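PDB 6BN2: acetyl-CoA acetyltransferase from Elizabethkingia anophelis NUHP1, which probably catalyses the reversible thiolase condensation of two acetyl-CoA molecules to acetoacetyl-CoA and free CoA. Local coordinates for residues D224-N229 against A254-D259; I187-R192 against F323-S328; A109-D114 against V284-A289. One frame throughout, in Å; residues are numbered along the deposited sequence. Where two conformers were deposited one is given.

Interactions 1 and 2 are neighbours, their centres about 11 Å apart, and both reach the same calcium ion and its water. They also touch directly: S255 OG of interaction 1 hydrogen-bonds A326 O of interaction 2. Interaction 3 sits on the opposite side of the chain's centre, with its centre about 32 Å from that of interaction 1 and about 29 Å from that of interaction 2. Strands 258-268 and 281-290, reached by interactions 1 and 3, belong to one mixed sheet. Along the chain, 109-114 comes first, then 187-192, 224-229, 254-259, 284-289 and 323-328. Interactions 1 and 2 lie around the calcium site, close to the predicted active-site residue H356, and interaction 3 at the subunit interface.

Interaction 1 of 3, residues D224-N229 against A254-D259; sequences DEEYKN and ASTLND. With CA (calcium ion), chain B.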
loop_
_atom_site.group_PDB
_atom_site.type_symbol
_atom_site.label_atom_id
_atom_site.label_comp_id
_atom_site.label_asym_id
_atom_site.label_seq_id
_atom_site.Cartn_x
_atom_site.Cartn_y
_atom_site.Cartn_z
ATOM N N ASP A 224 -0.818 -0.098 27.421
ATOM C CA ASP A 224 -2.122 -0.141 26.763
ATOM C C ASP A 224 -3.183 0.408 27.699
ATOM O O ASP A 224 -3.206 0.063 28.880
ATOM C CB ASP A 224 -2.492 -1.580 26.390
ATOM C CG ASP A 224 -1.540 -2.197 25.401
ATOM O OD1 ASP A 224 -1.044 -1.501 24.495
ATOM O OD2 ASP A 224 -1.297 -3.407 25.515
ATOM N N GLU A 225 -4.060 1.274 27.185
ATOM C CA GLU A 225 -5.062 1.866 28.066
ATOM C C GLU A 225 -6.467 1.330 27.822
ATOM O O GLU A 225 -7.347 1.555 28.663
ATOM C CB GLU A 225 -5.070 3.406 27.960
ATOM C CG GLU A 225 -5.541 3.976 26.604
ATOM C CD GLU A 225 -5.345 5.496 26.508
ATOM O OE1 GLU A 225 -4.986 6.145 27.516
ATOM O OE2 GLU A 225 -5.547 6.054 25.406
ATOM N N GLU A 226 -6.690 0.596 26.729
ATOM C CA GLU A 226 -8.040 0.135 26.423
ATOM C C GLU A 226 -8.547 -0.879 27.446
ATOM O O GLU A 226 -9.735 -0.882 27.772
ATOM C CB GLU A 226 -8.089 -0.471 25.019
ATOM C CG GLU A 226 -9.504 -0.694 24.520
ATOM C CD GLU A 226 -10.251 0.614 24.335
ATOM O OE1 GLU A 226 -9.723 1.524 23.649
ATOM O OE2 GLU A 226 -11.360 0.749 24.894
ATOM N N TYR A 227 -7.671 -1.753 27.952
ATOM C CA TYR A 227 -8.150 -2.889 28.740
ATOM C C TYR A 227 -8.627 -2.468 30.117
ATOM O O TYR A 227 -9.302 -3.253 30.802
ATOM C CB TYR A 227 -7.060 -3.971 28.847
ATOM C CG TYR A 227 -5.958 -3.694 29.840
ATOM C CD1 TYR A 227 -6.080 -4.107 31.169
ATOM C CD2 TYR A 227 -4.786 -3.040 29.469
ATOM C CE1 TYR A 227 -5.087 -3.872 32.093
ATOM C CE2 TYR A 227 -3.772 -2.798 30.403
ATOM C CZ TYR A 227 -3.932 -3.221 31.713
ATOM O OH TYR A 227 -2.955 -3.003 32.658
ATOM N N LYS A 228 -8.296 -1.251 30.537
ATOM C CA LYS A 228 -8.853 -0.693 31.756
ATOM C C LYS A 228 -10.223 -0.054 31.536
ATOM O O LYS A 228 -10.902 0.260 32.516
ATOM C CB LYS A 228 -7.854 0.306 32.335
ATOM C CG LYS A 228 -6.615 -0.384 32.889
ATOM C CD LYS A 228 -5.451 0.572 33.106
ATOM C CE LYS A 228 -4.676 0.788 31.813
ATOM N NZ LYS A 228 -3.360 1.450 32.042
ATOM N N ASN A 229 -10.657 0.117 30.284
ATOM C CA ASN A 229 -11.966 0.697 29.969
ATOM C C ASN A 229 -13.010 -0.416 29.873
ATOM O O ASN A 229 -13.484 -0.781 28.792
ATOM C CB ASN A 229 -11.912 1.485 28.666
ATOM C CG ASN A 229 -10.946 2.638 28.716
ATOM O OD1 ASN A 229 -10.644 3.167 29.784
ATOM N ND2 ASN A 229 -10.460 3.048 27.546
ATOM N N ALA A 254 -17.148 -6.262 21.035
ATOM C CA ALA A 254 -16.464 -5.875 19.811
ATOM C C ALA A 254 -15.167 -5.173 20.183
ATOM O O ALA A 254 -15.016 -4.652 21.289
ATOM C CB ALA A 254 -17.341 -4.937 18.981
ATOM N N SER A 255 -14.218 -5.161 19.256
ATOM C CA SER A 255 -13.030 -4.359 19.478
ATOM C C SER A 255 -13.387 -2.877 19.384
ATOM O O SER A 255 -14.502 -2.491 19.011
ATOM C CB SER A 255 -11.927 -4.722 18.477
ATOM O OG SER A 255 -12.315 -4.447 17.138
ATOM N N THR A 256 -12.424 -2.046 19.715
ATOM C CA THR A 256 -12.590 -0.608 19.704
ATOM C C THR A 256 -11.781 -0.021 18.558
ATOM O O THR A 256 -11.071 -0.738 17.844
ATOM C CB THR A 256 -12.132 -0.026 21.035
ATOM O OG1 THR A 256 -10.860 -0.603 21.355
ATOM C CG2 THR A 256 -13.141 -0.364 22.125
ATOM N N LEU A 257 -11.906 1.290 18.399
ATOM C CA LEU A 257 -11.061 2.066 17.500
ATOM C C LEU A 257 -9.849 2.530 18.296
ATOM O O LEU A 257 -9.992 2.957 19.447
ATOM C CB LEU A 257 -11.841 3.259 16.959
ATOM C CG LEU A 257 -13.270 2.947 16.496
ATOM C CD1 LEU A 257 -13.965 4.215 16.010
ATOM C CD2 LEU A 257 -13.264 1.882 15.408
ATOM N N ASN A 258 -8.651 2.429 17.708
ATOM C CA ASN A 258 -7.442 2.669 18.493
ATOM C C ASN A 258 -6.322 3.254 17.645
ATOM O O ASN A 258 -6.369 3.254 16.415
ATOM C CB ASN A 258 -6.956 1.382 19.155
ATOM C CG ASN A 258 -7.952 0.852 20.158
ATOM O OD1 ASN A 258 -8.833 0.067 19.808
ATOM N ND2 ASN A 258 -7.830 1.303 21.419
ATOM N N ASP A 259 -5.311 3.770 18.342
ATOM C CA ASP A 259 -4.121 4.371 17.753
ATOM C C ASP A 259 -2.896 3.570 18.192
ATOM O O ASP A 259 -2.764 3.245 19.374
ATOM C CB ASP A 259 -3.966 5.839 18.211
ATOM C CG ASP A 259 -5.231 6.678 17.990
ATOM O OD1 ASP A 259 -5.975 6.413 17.018
ATOM O OD2 ASP A 259 -5.492 7.609 18.791
HETATM CA CA CA B . -14.428 -3.809 23.584
HETATM O O HOH W 1 -11.115 3.181 22.037
HETATM O O HOH W 2 -12.464 -3.065 24.433
#
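E226 and N258 are joined by a hydrogen bond, N258 ND2 to E226 OE1 at 2.9 Å. The amide N-H meets the oxygen on its anti side, somewhat out of the carboxylate plane, and the bond is bent to 147°; carboxylate and amide planes stand 81° apart. The amide's other end is held too: N258 OD1 accepts the hydroxyl T256 OG1 at 2.6 Å, in the carbonyl plane on a lone pair, which fixes the rotation of the group. The backbone N of H356, a predicted proton acceptor of the thiolase active site, bonds to N258 OD1, so the amide, at the start of strand 258-268, joins the loop 224-229 to the loop that carries H356. Water 1 bridges, donating to E226 OE1 at 2.7 Å and to the backbone L257 O at 2.8 Å. With S24 OG as a further partner, E226 OE1 is gripped three times, which suits a buried carboxylate. T256 lies over one face of the E226 carboxylate, T256 OG1 3.3 Å from E226 CD, with the methyl CG2 over the same face. The E226 chain leaves the backbone with CG anti to N (chi1 -168°) and bends at chi2, bringing E226 OE2 to 3.5 Å from T256 CG2. A254 O lies 2.5 Å and water 2 lies 2.3 Å from the calcium ion; Y190 and A252 belong to the same site.

Interaction 2 of 3, residues I187-R192 against F323-S328; sequences IQSYER and FNEAFS. With CA (calcium ion), chain B.
S189 on helix 179-198 donates its hydroxyl to the carboxylate of E325, S189 OG to E325 OE1 at 2.8 Å, using the syn lone pair of that oxygen. The serine hydroxyl stands opposite its own backbone nitrogen (chi1 -174°), beside the carbonyl carbon, and this turns it off the helix toward the loop 323-328. E325 answers with an almost straight arm: CG lies opposite the carbonyl carbon, and chi2 of 180° carries the carboxylate across to the helix. The methylene lies alongside the same group, S189 CB being 3.5 Å from E325 OE1. Both polar ends are buried and have further partners. E325 OE1 is also bonded by the backbone N of V352 in helix 351-354, and E325 OE2 by N346 ND2, so two N-H groups and the serine hydroxyl hold the carboxylate, while the backbone N of G350 holds the serine oxygen. One residue on, Y190 points a different way: with chi1 -74° its ring leads to the calcium ion, which Y190 OH binds at 2.8 Å, water 2 and A254 O being other ligands. On the same helix, R192 NH2 bonds to the carbonyl O of A342. F327 occupies the N-cap position of the helix beginning at S328. The sequence N324-E325-A326-F327 is the NEAF motif of thiolases, placed here beside the active site, where N324 packs on H356.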
loop_
_atom_site.group_PDB
_atom_site.type_symbol
_atom_site.label_atom_id
_atom_site.label_comp_id
_atom_site.label_asym_id
_atom_site.label_seq_id
_atom_site.Cartn_x
_atom_site.Cartn_y
_atom_site.Cartn_z
ATOM N N ILE A 187 -14.820 -11.030 28.303
ATOM C CA ILE A 187 -14.344 -10.958 29.678
ATOM C C ILE A 187 -13.018 -11.690 29.814
ATOM O O ILE A 187 -12.089 -11.206 30.473
ATOM C CB ILE A 187 -15.409 -11.517 30.637
ATOM C CG1 ILE A 187 -16.560 -10.520 30.757
ATOM C CG2 ILE A 187 -14.790 -11.834 31.999
ATOM C CD1 ILE A 187 -17.744 -11.044 31.519
ATOM N N GLN A 188 -12.892 -12.848 29.167
ATOM C CA GLN A 188 -11.620 -13.559 29.213
ATOM C C GLN A 188 -10.500 -12.737 28.576
ATOM O O GLN A 188 -9.377 -12.711 29.087
ATOM C CB GLN A 188 -11.760 -14.922 28.536
ATOM C CG GLN A 188 -10.469 -15.723 28.490
ATOM C CD GLN A 188 -10.720 -17.223 28.550
ATOM O OE1 GLN A 188 -11.088 -17.764 29.595
ATOM N NE2 GLN A 188 -10.533 -17.896 27.427
ATOM N N SER A 189 -10.784 -12.045 27.465
ATOM C CA SER A 189 -9.748 -11.218 26.851
ATOM C C SER A 189 -9.320 -10.083 27.784
ATOM O O SER A 189 -8.120 -9.821 27.944
ATOM C CB SER A 189 -10.247 -10.670 25.508
ATOM O OG SER A 189 -9.222 -9.966 24.823
ATOM N N TYR A 190 -10.279 -9.419 28.434
ATOM C CA TYR A 190 -9.929 -8.395 29.419
ATOM C C TYR A 190 -9.108 -8.973 30.569
ATOM O O TYR A 190 -8.129 -8.355 31.017
ATOM C CB TYR A 190 -11.189 -7.713 29.971
ATOM C CG TYR A 190 -11.830 -6.755 28.986
ATOM C CD1 TYR A 190 -11.301 -5.490 28.770
ATOM C CD2 TYR A 190 -12.966 -7.116 28.283
ATOM C CE1 TYR A 190 -11.887 -4.612 27.857
ATOM C CE2 TYR A 190 -13.549 -6.260 27.372
ATOM C CZ TYR A 190 -13.009 -5.016 27.161
ATOM O OH TYR A 190 -13.615 -4.162 26.261
ATOM N N GLU A 191 -9.520 -10.132 31.087
ATOM C CA GLU A 191 -8.813 -10.721 32.221
ATOM C C GLU A 191 -7.398 -11.118 31.833
ATOM O O GLU A 191 -6.447 -10.880 32.588
ATOM C CB GLU A 191 -9.573 -11.937 32.729
ATOM C CG GLU A 191 -10.858 -11.624 33.441
ATOM C CD GLU A 191 -11.636 -12.882 33.762
ATOM O OE1 GLU A 191 -11.418 -13.911 33.081
ATOM O OE2 GLU A 191 -12.481 -12.837 34.677
ATOM N N ARG A 192 -7.243 -11.738 30.663
ATOM C CA ARG A 192 -5.919 -12.173 30.237
ATOM C C ARG A 192 -5.010 -10.983 29.991
ATOM O O ARG A 192 -3.811 -11.049 30.287
ATOM C CB ARG A 192 -6.025 -13.022 28.973
ATOM C CG ARG A 192 -6.609 -14.402 29.214
ATOM C CD ARG A 192 -6.787 -15.102 27.853
ATOM N NE ARG A 192 -7.124 -16.492 28.042
ATOM C CZ ARG A 192 -7.152 -17.385 27.062
ATOM N NH1 ARG A 192 -6.862 -17.004 25.833
ATOM N NH2 ARG A 192 -7.469 -18.648 27.317
ATOM N N PHE A 323 -4.921 -14.970 16.954
ATOM C CA PHE A 323 -5.967 -14.628 15.992
ATOM C C PHE A 323 -6.525 -13.267 16.376
ATOM O O PHE A 323 -7.039 -13.109 17.490
ATOM C CB PHE A 323 -7.101 -15.654 16.010
ATOM C CG PHE A 323 -6.834 -16.891 15.225
ATOM C CD1 PHE A 323 -7.113 -16.932 13.866
ATOM C CD2 PHE A 323 -6.381 -18.039 15.849
ATOM C CE1 PHE A 323 -6.896 -18.093 13.129
ATOM C CE2 PHE A 323 -6.157 -19.192 15.123
ATOM C CZ PHE A 323 -6.412 -19.222 13.765
ATOM N N ASN A 324 -6.461 -12.293 15.464
ATOM C CA ASN A 324 -6.894 -10.966 15.867
ATOM C C ASN A 324 -8.379 -10.956 16.207
ATOM O O ASN A 324 -9.201 -11.541 15.496
ATOM C CB ASN A 324 -6.613 -9.922 14.797
ATOM C CG ASN A 324 -6.705 -8.506 15.363
ATOM O OD1 ASN A 324 -6.012 -8.166 16.332
ATOM N ND2 ASN A 324 -7.568 -7.688 14.778
ATOM N N GLU A 325 -8.713 -10.293 17.317
ATOM C CA GLU A 325 -10.076 -10.288 17.852
ATOM C C GLU A 325 -10.839 -9.061 17.358
ATOM O O GLU A 325 -11.199 -8.182 18.128
ATOM C CB GLU A 325 -10.043 -10.293 19.384
ATOM C CG GLU A 325 -9.202 -11.358 20.005
ATOM C CD GLU A 325 -9.206 -11.297 21.526
ATOM O OE1 GLU A 325 -9.611 -10.261 22.097
ATOM O OE2 GLU A 325 -8.779 -12.286 22.163
ATOM N N ALA A 326 -11.099 -9.007 16.048
ATOM C CA ALA A 326 -11.880 -7.878 15.545
ATOM C C ALA A 326 -13.219 -7.793 16.269
ATOM O O ALA A 326 -13.707 -6.698 16.577
ATOM C CB ALA A 326 -12.076 -8.003 14.032
ATOM N N PHE A 327 -13.809 -8.949 16.568
ATOM C CA PHE A 327 -15.002 -9.106 17.386
ATOM C C PHE A 327 -14.826 -10.392 18.180
ATOM O O PHE A 327 -14.139 -11.317 17.727
ATOM C CB PHE A 327 -16.285 -9.221 16.535
ATOM C CG PHE A 327 -16.538 -8.033 15.645
ATOM C CD1 PHE A 327 -17.339 -6.991 16.083
ATOM C CD2 PHE A 327 -15.975 -7.966 14.378
ATOM C CE1 PHE A 327 -17.579 -5.894 15.278
ATOM C CE2 PHE A 327 -16.201 -6.863 13.561
ATOM C CZ PHE A 327 -16.999 -5.825 14.014
ATOM N N SER A 328 -15.451 -10.458 19.357
ATOM C CA SER A 328 -15.424 -11.715 20.102
ATOM C C SER A 328 -15.975 -12.854 19.251
ATOM O O SER A 328 -15.476 -13.989 19.308
ATOM C CB SER A 328 -16.224 -11.594 21.399
ATOM O OG SER A 328 -15.595 -10.701 22.318
HETATM CA CA CA B . -14.428 -3.809 23.584
HETATM O O HOH W 2 -12.464 -3.065 24.433
#

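Interaction 3 of 3, residues A109-D114 against V284-A289; sequences AVKAGD and VSYADA
Y286 OH is gripped from two subunits: K111 NZ donates to it at 3.0 Å, and OD2 of D114 of the second subunit is its other hydrogen-bond partner. The phenol is thus set between a cation and a carboxylate, an arrangement that would probably polarise it toward the aspartate. K111 and Y286 reach for each other from opposite directions. The lysine chain runs out from the last turn of helix 98-111 and kinks at chi3 (69°), which lays its methylenes close to the hydroxyl as well, with K111 CD 3.5 Å from Y286 OH. Y286 has CG between its backbone N and carbonyl carbon (chi1 43°), a turn that sends the ring off strand 281-290 toward the helix, where it packs on M104, A107 and Q108. Beyond K111 the helix closes in a Schellman motif at G113, where G113 N bonds V110 O at 3.0 Å and D114 N bonds A109 O at 3.1 Å. D114 follows directly, and its carboxylate reaches Y286, K310 and Q108 of the second subunit, so the hydroxyl bond recurs in both directions across the interface. In the strand, a classic beta bulge sets V284 and S285 together against V396 of strand 391-399. The contact joins a helix of the N-terminal thiolase domain to a strand of the C-terminal one, at the dimer interface of the thiolase fold.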
loop_
_atom_site.group_PDB
_atom_site.type_symbol
_atom_site.label_atom_id
_atom_site.label_comp_id
_atom_site.label_asym_id
_atom_site.label_seq_id
_atom_site.Cartn_x
_atom_site.Cartn_y
_atom_site.Cartn_z
ATOM N N ALA A 109 10.766 -10.231 -0.282
ATOM C CA ALA A 109 11.915 -9.473 -0.786
ATOM C C ALA A 109 13.234 -10.120 -0.370
ATOM O O ALA A 109 14.207 -10.119 -1.143
ATOM C CB ALA A 109 11.857 -8.024 -0.292
ATOM N N VAL A 110 13.290 -10.679 0.844
ATOM C CA VAL A 110 14.489 -11.410 1.268
ATOM C C VAL A 110 14.635 -12.706 0.470
ATOM O O VAL A 110 15.718 -13.020 -0.044
ATOM C CB VAL A 110 14.462 -11.690 2.785
ATOM C CG1 VAL A 110 15.707 -12.522 3.214
ATOM C CG2 VAL A 110 14.424 -10.384 3.583
ATOM N N LYS A 111 13.550 -13.480 0.357
ATOM C CA LYS A 111 13.628 -14.760 -0.350
ATOM C C LYS A 111 13.947 -14.578 -1.829
ATOM O O LYS A 111 14.598 -15.445 -2.435
ATOM C CB LYS A 111 12.315 -15.534 -0.174
ATOM C CG LYS A 111 12.112 -16.014 1.242
ATOM C CD LYS A 111 10.695 -16.478 1.519
ATOM C CE LYS A 111 10.349 -17.760 0.804
ATOM N NZ LYS A 111 9.030 -18.273 1.324
ATOM N N ALA A 112 13.495 -13.474 -2.425
ATOM C CA ALA A 112 13.750 -13.194 -3.832
ATOM C C ALA A 112 15.178 -12.748 -4.084
ATOM O O ALA A 112 15.550 -12.568 -5.248
ATOM C CB ALA A 112 12.779 -12.125 -4.344
ATOM N N GLY A 113 15.962 -12.552 -3.029
ATOM C CA GLY A 113 17.358 -12.188 -3.134
ATOM C C GLY A 113 17.638 -10.705 -3.179
ATOM O O GLY A 113 18.798 -10.319 -3.367
ATOM N N ASP A 114 16.626 -9.862 -2.985
ATOM C CA ASP A 114 16.783 -8.444 -3.281
ATOM C C ASP A 114 17.259 -7.623 -2.099
ATOM O O ASP A 114 17.903 -6.584 -2.305
ATOM C CB ASP A 114 15.465 -7.862 -3.785
ATOM C CG ASP A 114 15.089 -8.413 -5.126
ATOM O OD1 ASP A 114 15.952 -8.368 -6.023
ATOM O OD2 ASP A 114 13.946 -8.896 -5.265
ATOM N N VAL A 284 8.478 -19.258 9.011
ATOM C CA VAL A 284 8.436 -20.577 8.381
ATOM C C VAL A 284 7.656 -20.535 7.071
ATOM O O VAL A 284 8.121 -21.054 6.048
ATOM C CB VAL A 284 7.833 -21.606 9.349
ATOM C CG1 VAL A 284 7.729 -22.965 8.674
ATOM C CG2 VAL A 284 8.674 -21.697 10.628
ATOM N N SER A 285 6.475 -19.917 7.106
ATOM C CA SER A 285 5.591 -19.840 5.951
ATOM C C SER A 285 4.532 -18.779 6.205
ATOM O O SER A 285 4.388 -18.259 7.318
ATOM C CB SER A 285 4.919 -21.182 5.669
ATOM O OG SER A 285 4.060 -21.499 6.761
ATOM N N TYR A 286 3.768 -18.483 5.157
ATOM C CA TYR A 286 2.713 -17.480 5.258
ATOM C C TYR A 286 1.781 -17.693 4.079
ATOM O O TYR A 286 2.136 -18.356 3.099
ATOM C CB TYR A 286 3.269 -16.031 5.266
ATOM C CG TYR A 286 4.357 -15.894 4.239
ATOM C CD1 TYR A 286 4.039 -15.701 2.898
ATOM C CD2 TYR A 286 5.692 -16.042 4.587
ATOM C CE1 TYR A 286 5.022 -15.660 1.932
ATOM C CE2 TYR A 286 6.688 -15.994 3.626
ATOM C CZ TYR A 286 6.343 -15.804 2.305
ATOM O OH TYR A 286 7.316 -15.788 1.324
ATOM N N ALA A 287 0.587 -17.110 4.176
ATOM C CA ALA A 287 -0.386 -17.278 3.099
ATOM C C ALA A 287 -1.491 -16.245 3.233
ATOM O O ALA A 287 -1.796 -15.775 4.334
ATOM C CB ALA A 287 -1.019 -18.683 3.109
ATOM N N ASP A 288 -2.094 -15.919 2.099
ATOM C CA ASP A 288 -3.331 -15.158 2.044
ATOM C C ASP A 288 -4.450 -16.075 1.571
ATOM O O ASP A 288 -4.223 -17.013 0.797
ATOM C CB ASP A 288 -3.231 -13.984 1.063
ATOM C CG ASP A 288 -2.136 -13.006 1.419
ATOM O OD1 ASP A 288 -2.203 -12.420 2.510
ATOM O OD2 ASP A 288 -1.173 -12.854 0.622
ATOM N N ALA A 289 -5.673 -15.766 1.991
ATOM C CA ALA A 289 -6.837 -16.429 1.413
ATOM C C ALA A 289 -7.983 -15.430 1.372
ATOM O O ALA A 289 -7.960 -14.414 2.064
ATOM C CB ALA A 289 -7.241 -17.670 2.224
#